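Local coordinates for pyoverdine synthetase F (Pseudomonas aeruginosa PAO1, PDB 6CUL), which is of unknown function but folds as a single alpha/beta domain built round a mixed beta sheet, at residues Ile9-Asn14 against Gly147-Leu152; Val36-Val41 against Phe87-Leu92; Ala52-Gly57 against Gln93-Thr98; Ala187-Leu192 against Asp246-Leu251; Tyr215-Ser220 against Leu238-Ser243. All blocks are in the same frame, centred on the assembly; numbering follows the deposited sequence.

Contact 1 (Ile9-Asn14 against Gly147-Leu152); sequences IWSLRN and GLLVIL
S11 OG lies beside its own backbone N, opposite the carbonyl carbon (chi1 -74°), where it can accept from L149 N, while R13, with CG wedged between its backbone N and carbonyl carbon (chi1 55°), extends to NE and meets L149 from the opposite direction. The hydroxyl is the hub: L149 N donates to S11 OG over 2.8 Å in an almost straight bond of 175°. A second bond ties the main chains together, S11 N to G147 O at 3.0 Å. L149 then forks round the start of helix 12-17. Its CD1 lies over one face of the R13 guanidinium, displaced toward the rim and 3.4 Å from R13 NE; its CD2 rests 3.7 Å from N14 CB. Where G147 has no side chain, N14 OD1 comes to 3.3 Å from G147 CA. On the strand side, I9 CG2 meets L148 CD2 at 3.6 Å, the two chains crossing at a slant. Beyond the two segments, D61 binds S11 OG and, together with D62, forms salt bridges to R13 NH1; R13 NE also bonds a citric acid molecule, probably from the crystallisation liquor. S11 stands at the N-cap position but makes no capping bond. Because its OG accepts from L149 N, its proton is probably turned to the D61 carboxylate, which would thereby link loop 147-152 to the acidic pair holding R13.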
# COMPACT_ATOMS: atom_id res chain seq x y z
N ILE A 9 -3.17 -7.03 1.90
CA ILE A 9 -4.16 -6.12 2.44
C ILE A 9 -4.08 -4.68 1.95
O ILE A 9 -3.06 -4.10 2.01
CB ILE A 9 -4.13 -6.06 4.00
CG1 ILE A 9 -4.07 -7.43 4.62
CG2 ILE A 9 -5.32 -5.32 4.53
CD1 ILE A 9 -3.94 -7.42 6.10
N TRP A 10 -5.17 -4.13 1.48
CA TRP A 10 -5.21 -2.77 1.09
C TRP A 10 -6.61 -2.10 1.18
O TRP A 10 -7.61 -2.69 0.96
CB TRP A 10 -4.65 -2.65 -0.29
CG TRP A 10 -5.48 -3.25 -1.31
CD1 TRP A 10 -6.45 -4.13 -1.15
CD2 TRP A 10 -5.38 -3.02 -2.70
NE1 TRP A 10 -6.98 -4.47 -2.32
CE2 TRP A 10 -6.32 -3.81 -3.30
CE3 TRP A 10 -4.53 -2.27 -3.50
CZ2 TRP A 10 -6.49 -3.82 -4.61
CZ3 TRP A 10 -4.70 -2.30 -4.78
CH2 TRP A 10 -5.66 -3.06 -5.33
N SER A 11 -6.65 -0.85 1.50
CA SER A 11 -7.89 -0.18 1.56
C SER A 11 -8.19 0.21 0.15
O SER A 11 -7.51 1.02 -0.34
CB SER A 11 -7.72 1.10 2.34
OG SER A 11 -7.59 0.93 3.70
N LEU A 12 -9.27 -0.26 -0.45
CA LEU A 12 -9.60 0.10 -1.80
C LEU A 12 -9.70 1.61 -2.03
O LEU A 12 -9.34 2.06 -3.05
CB LEU A 12 -10.93 -0.51 -2.18
CG LEU A 12 -11.02 -2.00 -2.34
CD1 LEU A 12 -12.38 -2.43 -2.73
CD2 LEU A 12 -10.03 -2.54 -3.34
N ARG A 13 -10.15 2.35 -1.05
CA ARG A 13 -10.26 3.76 -1.16
C ARG A 13 -8.91 4.44 -1.42
O ARG A 13 -8.88 5.40 -2.07
CB ARG A 13 -11.00 4.33 0.05
CG ARG A 13 -10.48 4.01 1.43
CD ARG A 13 -11.57 4.11 2.46
NE ARG A 13 -11.17 3.85 3.80
CZ ARG A 13 -10.83 2.68 4.26
NH1 ARG A 13 -10.86 1.64 3.53
NH2 ARG A 13 -10.47 2.59 5.47
N ASN A 14 -7.85 3.92 -0.83
CA ASN A 14 -6.53 4.37 -1.04
C ASN A 14 -6.04 4.11 -2.46
O ASN A 14 -5.33 4.85 -2.97
CB ASN A 14 -5.62 3.78 -0.01
CG ASN A 14 -4.23 4.30 -0.12
OD1 ASN A 14 -3.37 3.60 -0.46
ND2 ASN A 14 -4.06 5.55 0.10
N GLY A 147 -1.09 0.35 1.40
CA GLY A 147 -2.17 1.29 1.61
C GLY A 147 -3.39 0.87 2.40
O GLY A 147 -4.47 1.15 2.00
N LEU A 148 -3.20 0.16 3.49
CA LEU A 148 -4.31 -0.18 4.36
C LEU A 148 -4.35 0.97 5.36
O LEU A 148 -3.42 1.16 6.09
CB LEU A 148 -4.10 -1.50 5.04
CG LEU A 148 -4.93 -1.64 6.31
CD1 LEU A 148 -6.41 -1.62 6.05
CD2 LEU A 148 -4.57 -2.87 7.08
N LEU A 149 -5.45 1.70 5.41
CA LEU A 149 -5.62 2.90 6.19
C LEU A 149 -5.74 2.78 7.72
O LEU A 149 -5.58 3.72 8.41
CB LEU A 149 -6.75 3.74 5.58
CG LEU A 149 -6.83 4.02 4.09
CD1 LEU A 149 -7.91 4.96 3.72
CD2 LEU A 149 -5.55 4.57 3.61
N VAL A 150 -6.07 1.60 8.20
CA VAL A 150 -6.17 1.33 9.58
C VAL A 150 -4.76 1.14 10.08
O VAL A 150 -3.95 0.61 9.40
CB VAL A 150 -7.03 0.09 9.80
CG1 VAL A 150 -7.05 -0.38 11.22
CG2 VAL A 150 -8.43 0.34 9.36
N ILE A 151 -4.49 1.55 11.31
CA ILE A 151 -3.18 1.44 11.89
C ILE A 151 -3.20 0.27 12.76
O ILE A 151 -3.90 0.27 13.69
CB ILE A 151 -2.92 2.56 12.86
CG1 ILE A 151 -3.20 3.90 12.22
CG2 ILE A 151 -1.53 2.42 13.39
CD1 ILE A 151 -2.78 4.04 10.78
N LEU A 152 -2.36 -0.69 12.50
CA LEU A 152 -2.41 -1.87 13.30
C LEU A 152 -1.57 -1.76 14.55
O LEU A 152 -0.44 -1.69 14.47
CB LEU A 152 -1.98 -3.05 12.46
CG LEU A 152 -2.97 -3.48 11.39
CD1 LEU A 152 -2.70 -2.79 10.09
CD2 LEU A 152 -2.96 -4.96 11.22

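Contact 2 (Val36-Val41 against Phe87-Leu92); sequences VLESLV and FYPADL
E38, L92 and Y88 have most of the surface buried between helix 36-46 and the loop 87-92, and E38 touches both of the others. Its side chain leaves the helix with CG opposite the backbone N (chi1 -167°); the extended chain lays its CG on L92 and carries the carboxylate on to P89. L92 CD2 sits on the aliphatic part, 3.7 Å from E38 CG. At the end, E38 OE2 lies 3.3 Å from P89 CD, the side chain passing the proline at about a right angle, and E38 OE1 is 4.0 Å from Y88 CB; the carboxylate plane stands 73° from the tyrosine ring. L92 also reaches tip to tip toward V41, with V41 CG1 4.0 Å from L92 CG. One residue before E38, L37 CD2 comes obliquely to the Y88 ring, 4.2 Å from Y88 CE2. No hydrogen bond crosses the contact: E38 OE1 is bonded to Y32 OH, and Y88 OH to N100 OD1. The type I turn from P89 to L92, closed by L92 N to P89 O at 2.7 Å, brings P89 and L92 onto the same glutamate. F87 anchors the loop on L12 and A15 of helix 12-17. Helix 36-46 itself lies between the loop, strand 6-9, where V36, L37 and L40 rest on Y8, and helix 248-271, where V36 meets L260 and L264.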
# COMPACT_ATOMS: atom_id res chain seq x y z
N VAL A 36 0.03 -1.80 -7.01
CA VAL A 36 1.01 -2.59 -6.33
C VAL A 36 0.69 -4.07 -6.45
O VAL A 36 1.57 -4.82 -6.60
CB VAL A 36 1.14 -2.21 -4.89
CG1 VAL A 36 2.09 -3.12 -4.20
CG2 VAL A 36 1.62 -0.81 -4.78
N LEU A 37 -0.56 -4.45 -6.33
CA LEU A 37 -0.98 -5.81 -6.50
C LEU A 37 -0.78 -6.30 -7.91
O LEU A 37 -0.36 -7.37 -8.11
CB LEU A 37 -2.41 -5.97 -6.05
CG LEU A 37 -2.99 -7.37 -5.98
CD1 LEU A 37 -2.33 -8.13 -4.89
CD2 LEU A 37 -4.49 -7.41 -5.79
N GLU A 38 -1.07 -5.49 -8.89
CA GLU A 38 -0.86 -5.91 -10.27
C GLU A 38 0.61 -6.18 -10.53
O GLU A 38 0.90 -7.10 -11.21
CB GLU A 38 -1.39 -4.92 -11.27
CG GLU A 38 -1.44 -5.50 -12.64
CD GLU A 38 -2.26 -4.72 -13.59
OE1 GLU A 38 -2.61 -3.64 -13.27
OE2 GLU A 38 -2.55 -5.18 -14.66
N SER A 39 1.48 -5.38 -9.99
CA SER A 39 2.84 -5.64 -10.15
C SER A 39 3.24 -6.95 -9.49
O SER A 39 4.01 -7.62 -10.05
CB SER A 39 3.71 -4.49 -9.69
OG SER A 39 4.85 -4.51 -10.43
N LEU A 40 2.76 -7.24 -8.31
CA LEU A 40 2.98 -8.47 -7.57
C LEU A 40 2.41 -9.68 -8.26
O LEU A 40 2.98 -10.69 -8.23
CB LEU A 40 2.48 -8.35 -6.15
CG LEU A 40 2.78 -9.37 -5.13
CD1 LEU A 40 4.25 -9.49 -4.98
CD2 LEU A 40 2.18 -9.00 -3.82
N VAL A 41 1.26 -9.53 -8.85
CA VAL A 41 0.68 -10.59 -9.64
C VAL A 41 1.59 -10.90 -10.83
O VAL A 41 1.90 -12.00 -11.05
CB VAL A 41 -0.75 -10.27 -10.04
CG1 VAL A 41 -1.24 -11.19 -11.12
CG2 VAL A 41 -1.64 -10.33 -8.85
N PHE A 87 -9.70 -1.56 -10.41
CA PHE A 87 -8.33 -1.39 -9.89
C PHE A 87 -7.14 -2.05 -10.64
O PHE A 87 -6.04 -1.75 -10.38
CB PHE A 87 -8.29 -1.81 -8.42
CG PHE A 87 -9.22 -1.07 -7.57
CD1 PHE A 87 -10.51 -1.42 -7.50
CD2 PHE A 87 -8.80 -0.02 -6.88
CE1 PHE A 87 -11.39 -0.73 -6.74
CE2 PHE A 87 -9.66 0.68 -6.11
CZ PHE A 87 -10.96 0.33 -6.05
N TYR A 88 -7.49 -2.99 -11.45
CA TYR A 88 -6.69 -3.80 -12.29
C TYR A 88 -7.67 -4.39 -13.32
O TYR A 88 -8.85 -4.27 -13.18
CB TYR A 88 -5.95 -4.90 -11.49
CG TYR A 88 -6.80 -5.73 -10.60
CD1 TYR A 88 -7.69 -6.60 -11.11
CD2 TYR A 88 -6.75 -5.61 -9.26
CE1 TYR A 88 -8.47 -7.34 -10.31
CE2 TYR A 88 -7.53 -6.34 -8.46
CZ TYR A 88 -8.40 -7.21 -9.00
OH TYR A 88 -9.20 -7.96 -8.22
N PRO A 89 -7.18 -5.02 -14.37
CA PRO A 89 -8.22 -5.52 -15.23
C PRO A 89 -9.01 -6.59 -14.55
O PRO A 89 -8.42 -7.54 -14.19
CB PRO A 89 -7.44 -6.12 -16.36
CG PRO A 89 -6.20 -5.40 -16.38
CD PRO A 89 -5.88 -5.06 -15.00
N ALA A 90 -10.32 -6.52 -14.59
CA ALA A 90 -11.21 -7.46 -13.93
C ALA A 90 -10.94 -8.90 -14.32
O ALA A 90 -11.23 -9.79 -13.56
CB ALA A 90 -12.62 -7.12 -14.23
N ASP A 91 -10.32 -9.09 -15.46
CA ASP A 91 -9.96 -10.40 -15.87
C ASP A 91 -8.55 -10.88 -15.37
O ASP A 91 -8.19 -11.95 -15.72
CB ASP A 91 -10.11 -10.48 -17.37
CG ASP A 91 -9.25 -9.53 -18.07
OD1 ASP A 91 -8.21 -9.28 -17.52
OD2 ASP A 91 -9.57 -9.03 -19.15
N LEU A 92 -7.87 -10.18 -14.49
CA LEU A 92 -6.53 -10.58 -14.16
C LEU A 92 -6.43 -11.95 -13.55
O LEU A 92 -7.25 -12.31 -12.76
CB LEU A 92 -5.88 -9.53 -13.26
CG LEU A 92 -4.38 -9.57 -13.02
CD1 LEU A 92 -3.66 -9.79 -14.33
CD2 LEU A 92 -3.90 -8.31 -12.36

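Contact 3 (Ala52-Gly57 against Gln93-Thr98); sequences AYELVG and QVQGKT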
# COMPACT_ATOMS: atom_id res chain seq x y z
N ALA A 52 8.39 -19.00 -4.74
CA ALA A 52 8.43 -18.91 -3.30
C ALA A 52 7.16 -18.64 -2.53
O ALA A 52 7.16 -18.85 -1.37
CB ALA A 52 9.44 -17.86 -2.88
N TYR A 53 6.13 -18.14 -3.18
CA TYR A 53 4.91 -17.76 -2.51
C TYR A 53 3.62 -18.06 -3.26
O TYR A 53 3.58 -18.22 -4.43
CB TYR A 53 4.95 -16.26 -2.30
CG TYR A 53 5.99 -15.69 -1.39
CD1 TYR A 53 5.90 -15.83 -0.08
CD2 TYR A 53 7.02 -14.92 -1.88
CE1 TYR A 53 6.82 -15.29 0.75
CE2 TYR A 53 7.97 -14.37 -1.03
CZ TYR A 53 7.85 -14.57 0.28
OH TYR A 53 8.70 -14.07 1.16
N GLU A 54 2.54 -18.17 -2.54
CA GLU A 54 1.27 -18.29 -3.19
C GLU A 54 0.45 -17.17 -2.61
O GLU A 54 0.32 -17.11 -1.42
CB GLU A 54 0.61 -19.60 -2.92
CG GLU A 54 -0.51 -19.82 -3.90
CD GLU A 54 -1.40 -20.93 -3.51
OE1 GLU A 54 -1.14 -21.56 -2.57
OE2 GLU A 54 -2.35 -21.15 -4.14
N LEU A 55 -0.12 -16.30 -3.42
CA LEU A 55 -0.90 -15.25 -2.85
C LEU A 55 -2.23 -15.93 -2.43
O LEU A 55 -2.91 -16.56 -3.21
CB LEU A 55 -1.09 -14.15 -3.86
CG LEU A 55 -2.05 -13.03 -3.49
CD1 LEU A 55 -1.54 -12.16 -2.39
CD2 LEU A 55 -2.39 -12.23 -4.71
N VAL A 56 -2.59 -15.82 -1.16
CA VAL A 56 -3.78 -16.53 -0.74
C VAL A 56 -5.02 -15.71 -0.58
O VAL A 56 -6.05 -16.13 -0.97
CB VAL A 56 -3.49 -17.46 0.45
CG1 VAL A 56 -2.49 -18.49 0.05
CG2 VAL A 56 -3.03 -16.69 1.65
N GLY A 57 -4.94 -14.53 -0.05
CA GLY A 57 -6.11 -13.71 0.06
C GLY A 57 -5.83 -12.27 -0.21
O GLY A 57 -4.78 -11.80 0.08
N GLN A 93 -5.36 -12.67 -13.86
CA GLN A 93 -5.12 -14.00 -13.30
C GLN A 93 -3.86 -14.06 -12.46
O GLN A 93 -2.85 -13.58 -12.87
CB GLN A 93 -4.93 -15.01 -14.41
CG GLN A 93 -5.63 -14.71 -15.71
CD GLN A 93 -5.00 -13.57 -16.49
OE1 GLN A 93 -4.35 -12.71 -15.92
NE2 GLN A 93 -5.22 -13.56 -17.78
N VAL A 94 -3.90 -14.62 -11.27
CA VAL A 94 -2.67 -14.75 -10.52
C VAL A 94 -2.44 -16.22 -10.32
O VAL A 94 -3.25 -16.83 -9.68
CB VAL A 94 -2.72 -14.13 -9.11
CG1 VAL A 94 -3.94 -14.57 -8.36
CG2 VAL A 94 -1.48 -14.50 -8.33
N GLN A 95 -1.34 -16.76 -10.83
CA GLN A 95 -1.00 -18.15 -10.66
C GLN A 95 -2.14 -19.05 -11.00
O GLN A 95 -2.54 -19.83 -10.18
CB GLN A 95 -0.51 -18.44 -9.25
CG GLN A 95 0.16 -19.80 -9.14
CD GLN A 95 -0.74 -20.93 -8.66
OE1 GLN A 95 -1.90 -20.73 -8.35
NE2 GLN A 95 -0.20 -22.14 -8.66
N GLY A 96 -2.75 -18.88 -12.15
CA GLY A 96 -3.89 -19.72 -12.44
C GLY A 96 -5.04 -19.63 -11.46
O GLY A 96 -5.60 -20.64 -11.15
N LYS A 97 -5.34 -18.45 -10.93
CA LYS A 97 -6.46 -18.21 -10.05
C LYS A 97 -6.96 -16.86 -10.54
O LYS A 97 -6.17 -15.97 -10.77
CB LYS A 97 -6.04 -18.02 -8.60
CG LYS A 97 -5.23 -19.11 -7.94
CD LYS A 97 -5.06 -18.79 -6.47
CE LYS A 97 -4.08 -19.70 -5.75
NZ LYS A 97 -4.17 -19.60 -4.29
N THR A 98 -8.26 -16.70 -10.69
CA THR A 98 -8.85 -15.45 -11.09
C THR A 98 -8.53 -14.50 -9.96
O THR A 98 -8.79 -14.82 -8.87
CB THR A 98 -10.37 -15.62 -11.20
OG1 THR A 98 -10.67 -16.62 -12.14
CG2 THR A 98 -10.99 -14.43 -11.60
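The E54 carboxylate is the flat group that matters, and K97 meets it from the OE2 side, its ammonium modelled off the plane of the group, a detail no surer than the place of the oxygen. The Q95 amide is more distant, its OE1 4.3 Å from E54 OE2, with no bond. E54 and K97 form a salt bridge, but the modelled separation of E54 OE2 and K97 NZ is improbably short, and no detail of its geometry should be relied on. The two chains cross at about a right angle: E54 starts with CG opposite its backbone N (chi1 -164°), and K97 is stretched out all the way to NZ. A weak hydrogen bond of 3.5 Å joins K97 NZ to L55 O, the lysine thus addressing side chain and strand backbone alike. Deeper in, L55 CD2 and V94 CG2 make a loose apolar contact at 4.4 Å. The lysine is carried on a tight turn with Q95 and G96 both at positive phi, in which V94 N bonds K97 O at 2.7 Å and the return bond is weak. N45 of helix 36-46 ties down this turn through Q95 N and Q93 O. V94 packs on V41, and L55 on L37 and L44, of the same helix, while E54 and V56 bond through their backbones to L6, where strand 55-60 runs beside strand 6-9.

Contact 4 (Ala187-Leu192 against Asp246-Leu251); sequences ATLDAL and DTILEL
Helix 187-195 packs, chiefly through L192, against the capped N terminus of helix 248-271, where T247 and E250 form a capping box. In the box E250 N donates to T247 OG1 at 3.2 Å, the secure bond of the two; T247 N returns one to E250 OE1 whose modelled length, very short, is doubtful. L192 lies across this helix start. With CG opposite its backbone N (chi1 -180°), it sends CD1 to the entering backbone, 3.1 Å from D246 O, and CD2 to 3.9 Å from I248 CD1, the two side chains meeting at about a right angle. I248 CD1 reaches on between T188 and L192, coming to 3.7 Å from T188 OG1 and crossing the threonine nearly square. One turn further along, L251 CD2 is laid against helix 187-195: it is 3.8 Å from L192 CB, 3.9 Å from A191 CB and 3.6 Å from T188 O, while T188 and L251 slide past each other in opposite directions. Just before the cap, D246 OD2 takes a hydrogen bond from S243 N and D246 O a weak one from R196 NH1. No hydrogen bond joins the two segments. T188 O, under the L251 methyl, already accepts from L192 N, and the capping box serves E250 N. Attachment therefore rests on the interlocking of methyl groups, an essentially apolar join.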
# COMPACT_ATOMS: atom_id res chain seq x y z
N ALA A 187 4.66 11.21 2.60
CA ALA A 187 5.89 10.96 1.98
C ALA A 187 5.99 11.29 0.52
O ALA A 187 7.02 11.67 0.11
CB ALA A 187 6.28 9.56 2.23
N THR A 188 4.98 11.05 -0.28
CA THR A 188 5.09 11.40 -1.66
C THR A 188 5.12 12.90 -1.93
O THR A 188 5.83 13.33 -2.77
CB THR A 188 4.13 10.66 -2.52
OG1 THR A 188 4.49 10.94 -3.82
CG2 THR A 188 2.83 11.12 -2.36
N LEU A 189 4.27 13.64 -1.24
CA LEU A 189 4.23 15.07 -1.27
C LEU A 189 5.49 15.69 -0.61
O LEU A 189 6.05 16.56 -1.13
CB LEU A 189 2.94 15.58 -0.68
CG LEU A 189 1.59 15.42 -1.40
CD1 LEU A 189 0.53 14.88 -0.52
CD2 LEU A 189 1.11 16.68 -2.00
N ASP A 190 5.99 15.16 0.49
CA ASP A 190 7.23 15.67 1.08
C ASP A 190 8.40 15.56 0.07
O ASP A 190 9.24 16.39 0.08
CB ASP A 190 7.61 14.93 2.34
CG ASP A 190 6.95 15.42 3.53
OD1 ASP A 190 6.41 16.44 3.58
OD2 ASP A 190 6.97 14.76 4.47
N ALA A 191 8.47 14.46 -0.70
CA ALA A 191 9.39 14.23 -1.73
C ALA A 191 9.21 15.22 -2.88
O ALA A 191 10.17 15.67 -3.35
CB ALA A 191 9.24 12.83 -2.19
N LEU A 192 8.02 15.53 -3.33
CA LEU A 192 7.85 16.49 -4.36
C LEU A 192 8.21 17.87 -3.89
O LEU A 192 8.87 18.55 -4.57
CB LEU A 192 6.43 16.45 -4.85
CG LEU A 192 5.90 17.34 -5.95
CD1 LEU A 192 6.10 16.72 -7.29
CD2 LEU A 192 4.45 17.63 -5.80
N ASP A 246 8.33 18.33 -11.69
CA ASP A 246 7.58 17.11 -11.54
C ASP A 246 6.22 17.31 -10.93
O ASP A 246 6.09 18.08 -10.05
CB ASP A 246 8.34 16.13 -10.64
CG ASP A 246 9.31 15.33 -11.36
OD1 ASP A 246 9.32 15.39 -12.49
OD2 ASP A 246 10.08 14.62 -10.84
N THR A 247 5.21 16.63 -11.43
CA THR A 247 3.90 16.64 -10.78
C THR A 247 3.82 15.46 -9.83
O THR A 247 4.65 14.62 -9.83
CB THR A 247 2.73 16.48 -11.74
OG1 THR A 247 2.65 15.17 -12.24
CG2 THR A 247 2.92 17.29 -12.84
N ILE A 248 2.80 15.44 -8.99
CA ILE A 248 2.54 14.37 -8.07
C ILE A 248 2.19 13.06 -8.78
O ILE A 248 2.71 12.05 -8.41
CB ILE A 248 1.58 14.78 -6.95
CG1 ILE A 248 1.72 13.86 -5.77
CG2 ILE A 248 0.15 14.89 -7.45
CD1 ILE A 248 2.98 14.09 -5.04
N LEU A 249 1.40 13.12 -9.83
CA LEU A 249 1.11 11.92 -10.59
C LEU A 249 2.36 11.32 -11.16
O LEU A 249 2.40 10.17 -11.29
CB LEU A 249 0.13 12.19 -11.70
CG LEU A 249 -1.23 12.47 -11.16
CD1 LEU A 249 -2.14 12.92 -12.24
CD2 LEU A 249 -1.75 11.29 -10.45
N GLU A 250 3.30 12.12 -11.64
CA GLU A 250 4.58 11.65 -12.12
C GLU A 250 5.48 11.05 -11.03
O GLU A 250 6.10 10.10 -11.24
CB GLU A 250 5.34 12.74 -12.84
CG GLU A 250 4.79 13.12 -14.18
CD GLU A 250 4.79 14.59 -14.41
OE1 GLU A 250 5.13 15.29 -13.53
OE2 GLU A 250 4.43 15.02 -15.47
N LEU A 251 5.56 11.67 -9.89
CA LEU A 251 6.34 11.13 -8.81
C LEU A 251 5.84 9.78 -8.29
O LEU A 251 6.61 8.91 -8.11
CB LEU A 251 6.48 12.13 -7.67
CG LEU A 251 7.41 11.76 -6.53
CD1 LEU A 251 8.65 11.08 -7.02
CD2 LEU A 251 7.80 12.98 -5.78

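Contact 5 (Tyr215-Ser220 against Leu238-Ser243); sequences YWTGAS and LKTEIS
W216 and E241 face each other across the antiparallel beta hairpin of strands 216-223 and 233-241, a non-hydrogen-bonded pair at the edge of the main sheet. W216 CG, opposite its carbonyl carbon (chi1 -59°), brings the indole to E241, whose chain passes obliquely over it: E241 CG stands 3.6 Å from the centroid of the six-membered ring, 16° off its normal, a CH-pi contact, and the carboxylate plane is turned 88° to the ring. T240 N approaches the indole at its edge, in plane. Y180 also meets the W216 ring, with the planes nearly perpendicular. On the other face of the sheet T217 and T240 lie side by side and point the same way, T217 CG2 3.6 Å from T240 CB. They form the hydrogen-bonded pair, T217 N to T240 O at 2.9 Å and T240 N to T217 O at 3.0 Å; T240 OG1 turns to N255 OD1 of helix 248-271. I242 crosses T217 at about a right angle, its CD1 3.7 Å from T217 CG2. Y215 sets its ring edge against the I242 carbonyl, in plane, with Y215 CD1 3.4 Å from I242 O. I242 N also bonds Y215 O, at 2.7 Å.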
# COMPACT_ATOMS: atom_id res chain seq x y z
N TYR A 215 16.78 15.32 -4.38
CA TYR A 215 16.25 14.82 -5.61
C TYR A 215 16.03 13.31 -5.73
O TYR A 215 16.09 12.81 -6.80
CB TYR A 215 17.14 15.29 -6.73
CG TYR A 215 17.36 16.76 -6.80
CD1 TYR A 215 16.45 17.57 -7.39
CD2 TYR A 215 18.48 17.32 -6.24
CE1 TYR A 215 16.63 18.91 -7.45
CE2 TYR A 215 18.68 18.67 -6.29
CZ TYR A 215 17.75 19.46 -6.90
OH TYR A 215 17.94 20.80 -6.94
N TRP A 216 15.87 12.58 -4.67
CA TRP A 216 15.64 11.18 -4.80
C TRP A 216 14.65 10.70 -3.77
O TRP A 216 14.56 11.22 -2.72
CB TRP A 216 16.93 10.39 -4.63
CG TRP A 216 18.01 10.68 -5.56
CD1 TRP A 216 19.04 11.51 -5.36
CD2 TRP A 216 18.20 10.12 -6.82
NE1 TRP A 216 19.85 11.53 -6.41
CE2 TRP A 216 19.35 10.68 -7.34
CE3 TRP A 216 17.49 9.22 -7.59
CZ2 TRP A 216 19.82 10.36 -8.60
CZ3 TRP A 216 17.95 8.91 -8.83
CH2 TRP A 216 19.10 9.47 -9.32
N THR A 217 13.91 9.69 -4.12
CA THR A 217 13.02 9.01 -3.21
C THR A 217 13.06 7.53 -3.48
O THR A 217 13.63 7.10 -4.41
CB THR A 217 11.60 9.55 -3.18
OG1 THR A 217 10.90 8.80 -2.22
CG2 THR A 217 10.92 9.43 -4.51
N GLY A 218 12.46 6.77 -2.59
CA GLY A 218 12.44 5.34 -2.68
C GLY A 218 11.28 4.71 -2.04
O GLY A 218 10.33 5.33 -1.85
N ALA A 219 11.36 3.43 -1.80
CA ALA A 219 10.33 2.68 -1.16
C ALA A 219 10.84 1.69 -0.13
O ALA A 219 11.78 0.99 -0.41
CB ALA A 219 9.55 1.96 -2.18
N SER A 220 10.18 1.59 1.01
CA SER A 220 10.58 0.66 2.07
C SER A 220 9.71 -0.57 2.36
O SER A 220 8.55 -0.42 2.50
CB SER A 220 10.68 1.34 3.37
OG SER A 220 11.87 2.02 3.39
N LEU A 238 16.07 3.06 -3.35
CA LEU A 238 16.07 4.46 -3.50
C LEU A 238 16.53 4.80 -4.84
O LEU A 238 17.58 5.26 -5.01
CB LEU A 238 16.98 5.07 -2.45
CG LEU A 238 17.15 6.56 -2.46
CD1 LEU A 238 15.87 7.31 -2.23
CD2 LEU A 238 18.24 7.03 -1.53
N LYS A 239 15.72 4.58 -5.82
CA LYS A 239 16.06 4.85 -7.19
C LYS A 239 15.17 5.84 -7.98
O LYS A 239 15.14 5.80 -9.16
CB LYS A 239 16.11 3.53 -7.90
CG LYS A 239 17.12 2.64 -7.31
CD LYS A 239 17.35 1.44 -8.10
CE LYS A 239 18.46 0.60 -7.54
NZ LYS A 239 18.16 -0.17 -6.33
N THR A 240 14.47 6.72 -7.31
CA THR A 240 13.58 7.61 -7.98
C THR A 240 14.08 9.05 -7.99
O THR A 240 14.03 9.70 -7.01
CB THR A 240 12.22 7.54 -7.32
OG1 THR A 240 11.92 6.21 -6.97
CG2 THR A 240 11.20 8.00 -8.25
N GLU A 241 14.61 9.52 -9.12
CA GLU A 241 15.10 10.87 -9.21
C GLU A 241 13.90 11.76 -9.17
O GLU A 241 12.86 11.41 -9.64
CB GLU A 241 15.93 11.10 -10.46
CG GLU A 241 17.07 12.11 -10.32
CD GLU A 241 17.63 12.68 -11.63
OE1 GLU A 241 17.06 13.58 -12.19
OE2 GLU A 241 18.70 12.29 -12.05
N ILE A 242 14.02 12.90 -8.58
CA ILE A 242 12.90 13.75 -8.47
C ILE A 242 13.15 15.04 -9.19
O ILE A 242 14.15 15.58 -8.99
CB ILE A 242 12.64 14.06 -7.01
CG1 ILE A 242 12.62 12.79 -6.21
CG2 ILE A 242 11.34 14.80 -6.85
CD1 ILE A 242 12.01 12.95 -4.85
N SER A 243 12.24 15.53 -9.99
CA SER A 243 12.44 16.79 -10.71
C SER A 243 11.57 17.93 -10.22
O SER A 243 10.44 17.72 -9.96
CB SER A 243 12.26 16.63 -12.19
OG SER A 243 12.31 17.84 -12.89

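In the fold
The contacts fall into two groups. Contacts 2 and 3, centres about 11 Å apart, meet at helix 36-46, where V41 CG1 of contact 2 lies 3.9 Å from V94 CB of contact 3. Contact 1 touches contact 2, W10 CZ2 lying 4.3 Å from L37 CD2, but not contact 3. Contacts 4 and 5, centres about 10 Å apart, form the second group, where L251 CD1 meets T217 CG2 at 3.8 Å. Contacts 3 and 4 lie on opposite sides of the chain's centre, about 32 Å between centres. The bound N-(4-{[(2-amino-4-oxo-1,4-dihydroquinazolin-6-yl)methyl]amino}benzene-1-carbonyl)-D-glutamic acid lies nearer contact 1, about 8 Å from the R13 side chain, than contact 4, about 11 Å from that of I248.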